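PDB 2QDD: mandelate racemase/muconate lactonizing enzyme from Roseovarius nubinhibens, which is of unknown function but, as a magnesium-binding member of the enolase superfamily, probably acts on a carboxylate substrate through proton abstraction. Local coordinates for residues D82-D94 / I107-A119. Sequence-based numbering, arbitrary orientation.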
loop_
_atom_site.group_PDB
_atom_site.type_symbol
_atom_site.label_atom_id
_atom_site.label_comp_id
_atom_site.label_asym_id
_atom_site.label_seq_id
_atom_site.Cartn_x
_atom_site.Cartn_y
_atom_site.Cartn_z
ATOM N N ASP A 82 34.349 31.407 3.324
ATOM C CA ASP A 82 34.743 30.942 4.654
ATOM C C ASP A 82 34.626 29.408 4.734
ATOM O O ASP A 82 33.512 28.866 4.708
ATOM C CB ASP A 82 33.843 31.598 5.705
ATOM C CG ASP A 82 34.433 31.564 7.103
ATOM O OD1 ASP A 82 35.246 30.662 7.415
ATOM O OD2 ASP A 82 34.067 32.453 7.907
ATOM N N PRO A 83 35.774 28.705 4.853
ATOM C CA PRO A 83 35.768 27.237 4.872
ATOM C C PRO A 83 35.309 26.636 6.208
ATOM O O PRO A 83 35.239 25.411 6.338
ATOM C CB PRO A 83 37.230 26.881 4.605
ATOM C CG PRO A 83 37.997 28.027 5.167
ATOM C CD PRO A 83 37.140 29.250 4.989
ATOM N N ARG A 84 35.009 27.492 7.184
ATOM C CA ARG A 84 34.472 27.065 8.475
ATOM C C ARG A 84 32.962 26.842 8.414
ATOM O O ARG A 84 32.425 26.007 9.148
ATOM C CB ARG A 84 34.800 28.091 9.563
ATOM C CG ARG A 84 36.294 28.230 9.864
ATOM C CD ARG A 84 36.587 29.430 10.755
ATOM N NE ARG A 84 36.155 30.687 10.145
ATOM C CZ ARG A 84 36.185 31.875 10.744
ATOM N NH1 ARG A 84 36.645 31.997 11.987
ATOM N NH2 ARG A 84 35.751 32.949 10.094
ATOM N N SER A 85 32.289 27.603 7.549
ATOM C CA SER A 85 30.855 27.459 7.315
ATOM C C SER A 85 30.582 26.310 6.349
ATOM O O SER A 85 30.407 26.528 5.150
ATOM C CB SER A 85 30.278 28.763 6.759
ATOM O OG SER A 85 30.210 29.764 7.762
ATOM N N LEU A 86 30.551 25.090 6.884
ATOM C CA LEU A 86 30.688 23.869 6.084
ATOM C C LEU A 86 29.448 23.518 5.267
ATOM O O LEU A 86 29.563 23.150 4.097
ATOM C CB LEU A 86 31.061 22.686 6.970
ATOM C CG LEU A 86 32.551 22.391 7.061
ATOM C CD1 LEU A 86 32.813 21.578 8.296
ATOM C CD2 LEU A 86 32.993 21.630 5.826
ATOM N N ASP A 87 28.273 23.634 5.888
ATOM C CA ASP A 87 27.008 23.439 5.194
ATOM C C ASP A 87 26.841 24.442 4.060
ATOM O O ASP A 87 26.336 24.091 2.995
ATOM C CB ASP A 87 25.826 23.530 6.162
ATOM C CG ASP A 87 25.787 22.381 7.162
ATOM O OD1 ASP A 87 25.903 21.203 6.754
ATOM O OD2 ASP A 87 25.629 22.656 8.368
ATOM N N HIS A 88 27.282 25.678 4.290
ATOM C CA HIS A 88 27.260 26.720 3.261
ATOM C C HIS A 88 28.165 26.419 2.064
ATOM O O HIS A 88 27.768 26.631 0.923
ATOM C CB HIS A 88 27.621 28.078 3.859
ATOM C CG HIS A 88 27.834 29.145 2.833
ATOM N ND1 HIS A 88 26.794 29.721 2.137
ATOM C CD2 HIS A 88 28.965 29.738 2.383
ATOM C CE1 HIS A 88 27.274 30.627 1.304
ATOM N NE2 HIS A 88 28.589 30.657 1.434
ATOM N N VAL A 89 29.374 25.929 2.338
ATOM C CA VAL A 89 30.310 25.506 1.297
ATOM C C VAL A 89 29.696 24.403 0.428
ATOM O O VAL A 89 29.791 24.454 -0.803
ATOM C CB VAL A 89 31.682 25.074 1.909
ATOM C CG1 VAL A 89 32.552 24.314 0.898
ATOM C CG2 VAL A 89 32.432 26.290 2.427
ATOM N N ASN A 90 29.039 23.435 1.075
ATOM C CA ASN A 90 28.306 22.372 0.379
ATOM C C ASN A 90 27.167 22.856 -0.510
ATOM O O ASN A 90 27.023 22.388 -1.643
ATOM C CB ASN A 90 27.806 21.323 1.368
ATOM C CG ASN A 90 28.902 20.374 1.802
ATOM O OD1 ASN A 90 29.120 19.335 1.180
ATOM N ND2 ASN A 90 29.611 20.734 2.866
ATOM N N ARG A 91 26.383 23.800 0.009
ATOM C CA ARG A 91 25.329 24.481 -0.747
ATOM C C ARG A 91 25.816 25.175 -2.017
ATOM O O ARG A 91 25.216 25.011 -3.076
ATOM C CB ARG A 91 24.583 25.481 0.141
ATOM C CG ARG A 91 23.595 24.827 1.088
ATOM C CD ARG A 91 22.659 25.843 1.718
ATOM N NE ARG A 91 23.294 26.642 2.770
ATOM C CZ ARG A 91 23.458 26.260 4.038
ATOM N NH1 ARG A 91 23.051 25.061 4.455
ATOM N NH2 ARG A 91 24.043 27.088 4.899
ATOM N N VAL A 92 26.896 25.945 -1.896
ATOM C CA VAL A 92 27.544 26.593 -3.042
ATOM C C VAL A 92 27.990 25.586 -4.108
ATOM O O VAL A 92 27.647 25.744 -5.282
ATOM C CB VAL A 92 28.718 27.511 -2.591
ATOM C CG1 VAL A 92 29.534 27.994 -3.790
ATOM C CG2 VAL A 92 28.179 28.707 -1.792
ATOM N N MET A 93 28.723 24.548 -3.692
ATOM C CA MET A 93 29.113 23.448 -4.584
ATOM C C MET A 93 27.926 22.795 -5.308
ATOM O O MET A 93 28.007 22.528 -6.508
ATOM C CB MET A 93 29.901 22.372 -3.829
ATOM C CG MET A 93 31.271 22.800 -3.315
ATOM S SD MET A 93 32.315 21.383 -2.907
ATOM C CE MET A 93 31.560 20.788 -1.392
ATOM N N ASP A 94 26.837 22.550 -4.578
ATOM C CA ASP A 94 25.625 21.940 -5.149
ATOM C C ASP A 94 24.879 22.884 -6.095
ATOM O O ASP A 94 24.251 22.440 -7.051
ATOM C CB ASP A 94 24.675 21.466 -4.042
ATOM C CG ASP A 94 25.186 20.228 -3.307
ATOM O OD1 ASP A 94 26.037 19.490 -3.846
ATOM O OD2 ASP A 94 24.717 19.985 -2.177
ATOM N N ILE A 107 37.030 18.457 -1.678
ATOM C CA ILE A 107 36.813 19.852 -1.280
ATOM C C ILE A 107 36.236 19.962 0.130
ATOM O O ILE A 107 36.708 20.760 0.944
ATOM C CB ILE A 107 35.912 20.620 -2.274
ATOM C CG1 ILE A 107 36.503 20.567 -3.687
ATOM C CG2 ILE A 107 35.732 22.080 -1.824
ATOM C CD1 ILE A 107 35.518 20.846 -4.796
ATOM N N ASP A 108 35.222 19.147 0.407
ATOM C CA ASP A 108 34.607 19.079 1.729
ATOM C C ASP A 108 35.575 18.581 2.812
ATOM O O ASP A 108 35.607 19.124 3.918
ATOM C CB ASP A 108 33.359 18.199 1.677
ATOM C CG ASP A 108 32.640 18.145 2.997
ATOM O OD1 ASP A 108 31.927 19.116 3.333
ATOM O OD2 ASP A 108 32.798 17.133 3.704
ATOM N N MET A 109 36.354 17.555 2.466
ATOM C CA MET A 109 37.347 16.922 3.344
ATOM C C MET A 109 38.413 17.922 3.807
ATOM O O MET A 109 38.806 17.928 4.977
ATOM C CB MET A 109 38.008 15.764 2.578
ATOM C CG MET A 109 38.908 14.842 3.376
ATOM S SD MET A 109 39.501 13.494 2.330
ATOM C CE MET A 109 41.139 13.340 2.959
ATOM N N ALA A 110 38.855 18.768 2.878
ATOM C CA ALA A 110 39.867 19.783 3.147
ATOM C C ALA A 110 39.342 20.947 3.978
ATOM O O ALA A 110 40.092 21.544 4.754
ATOM C CB ALA A 110 40.462 20.281 1.851
ATOM N N CYS A 111 38.059 21.266 3.821
ATOM C CA CYS A 111 37.399 22.261 4.669
ATOM C C CYS A 111 37.181 21.783 6.104
ATOM O O CYS A 111 37.255 22.585 7.040
ATOM C CB CYS A 111 36.073 22.692 4.058
ATOM S SG CYS A 111 36.212 23.703 2.572
ATOM N N TRP A 112 36.895 20.487 6.266
ATOM C CA TRP A 112 36.810 19.850 7.587
ATOM C C TRP A 112 38.160 19.897 8.310
ATOM O O TRP A 112 38.215 20.219 9.499
ATOM C CB TRP A 112 36.317 18.394 7.476
ATOM C CG TRP A 112 34.810 18.244 7.536
ATOM C CD1 TRP A 112 33.956 18.174 6.477
ATOM C CD2 TRP A 112 33.993 18.144 8.714
ATOM N NE1 TRP A 112 32.662 18.048 6.912
ATOM C CE2 TRP A 112 32.651 18.019 8.281
ATOM C CE3 TRP A 112 34.261 18.152 10.091
ATOM C CZ2 TRP A 112 31.576 17.910 9.174
ATOM C CZ3 TRP A 112 33.190 18.038 10.985
ATOM C CH2 TRP A 112 31.864 17.919 10.519
ATOM N N ASP A 113 39.227 19.570 7.578
ATOM C CA ASP A 113 40.619 19.715 8.022
ATOM C C ASP A 113 40.947 21.111 8.565
ATOM O O ASP A 113 41.514 21.227 9.650
ATOM C CB ASP A 113 41.567 19.362 6.869
ATOM C CG ASP A 113 42.988 19.036 7.333
ATOM O OD1 ASP A 113 43.249 18.933 8.555
ATOM O OD2 ASP A 113 43.854 18.871 6.449
ATOM N N ILE A 114 40.564 22.151 7.820
ATOM C CA ILE A 114 40.733 23.551 8.235
ATOM C C ILE A 114 39.947 23.864 9.513
ATOM O O ILE A 114 40.503 24.433 10.463
ATOM C CB ILE A 114 40.358 24.543 7.093
ATOM C CG1 ILE A 114 41.386 24.472 5.957
ATOM C CG2 ILE A 114 40.250 25.986 7.605
ATOM C CD1 ILE A 114 40.866 24.980 4.620
ATOM N N LEU A 115 38.672 23.475 9.535
ATOM C CA LEU A 115 37.810 23.658 10.707
ATOM C C LEU A 115 38.351 22.979 11.972
ATOM O O LEU A 115 38.296 23.555 13.060
ATOM C CB LEU A 115 36.382 23.177 10.426
ATOM C CG LEU A 115 35.429 23.350 11.619
ATOM C CD1 LEU A 115 35.036 24.809 11.822
ATOM C CD2 LEU A 115 34.218 22.453 11.539
ATOM N N GLY A 116 38.880 21.769 11.817
ATOM C CA GLY A 116 39.516 21.060 12.916
ATOM C C GLY A 116 40.745 21.749 13.490
ATOM O O GLY A 116 40.928 21.775 14.706
ATOM N N GLN A 117 41.577 22.308 12.611
ATOM C CA GLN A 117 42.767 23.065 13.012
ATOM C C GLN A 117 42.423 24.379 13.702
ATOM O O GLN A 117 43.043 24.737 14.702
ATOM C CB GLN A 117 43.662 23.330 11.805
ATOM C CG GLN A 117 44.371 22.097 11.280
ATOM C CD GLN A 117 45.059 22.347 9.954
ATOM O OE1 GLN A 117 45.961 23.179 9.857
ATOM N NE2 GLN A 117 44.635 21.626 8.923
ATOM N N VAL A 118 41.425 25.079 13.162
ATOM C CA VAL A 118 40.908 26.333 13.720
ATOM C C VAL A 118 40.289 26.140 15.117
ATOM O O VAL A 118 40.472 26.977 16.009
ATOM C CB VAL A 118 39.911 27.002 12.719
ATOM C CG1 VAL A 118 38.923 27.937 13.409
ATOM C CG2 VAL A 118 40.672 27.736 11.619
ATOM N N ALA A 119 39.587 25.023 15.302
ATOM C CA ALA A 119 38.964 24.680 16.581
ATOM C C ALA A 119 39.917 23.963 17.539
ATOM O O ALA A 119 39.653 23.888 18.738
ATOM C CB ALA A 119 37.723 23.825 16.347
#
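One face of the Trp112 indole carries Leu86 CD1, which lies 3.6 Å from the centroid of the five-membered ring and close to its normal, a CH-pi contact; Asp108 CG lies at the ring edge, in its plane. These groups join helix segments 86-94 and 107-119, which run nearly antiparallel (160°); the pair packs against the four-stranded antiparallel sheet of the N-terminal capping domain of the enolase superfamily, with Pro83, Ile107 and Ile114 touching strand 29-42. Leu86 is a knob in the hole formed by Asp108, Cys111, Trp112 and Leu115: CD1 reaches the ring and Leu115 CD2, while CD2 drops beside Cys111 CB. A turn further on, the Asn90 amide crosses the Asp108 carboxylate with the two planes 63° apart. Asn90 ND2 donates to Asp108 OD1 at 2.9 Å, arriving on the anti side and 28° out of the carboxylate plane. Asn90 ND2 also donates to Leu86 O at 2.7 Å, so two acceptors fix the amide's rotation; a leucine here would probably leave Asp108 OD1 without this donor and lose the side-chain tie to Leu86 O. Thr275, at the start of helix 274-287 in the barrel, hydrogen-bonds both Asp108 OD1 and Trp112 NE1, and Leu274 N bonds Asp108 OD2, anchoring this polar edge across the domain interface. Toward the sheet, Pro83 sets CB against Cys111 SG and CG against Ile114 CG2; near helix 64-78, Met93 SD rests on Ile107 CG2 at 3.7 Å. Arg84 runs its aliphatic part over Leu115 CD1, and the bend at chi3 turns the guanidinium back to Asp82 in a side-on salt bridge: Arg84 NE meets the syn lone pair of Asp82 OD1 at 2.9 Å, and Arg84 NH2 bonds Asp82 OD2 at 2.8 Å.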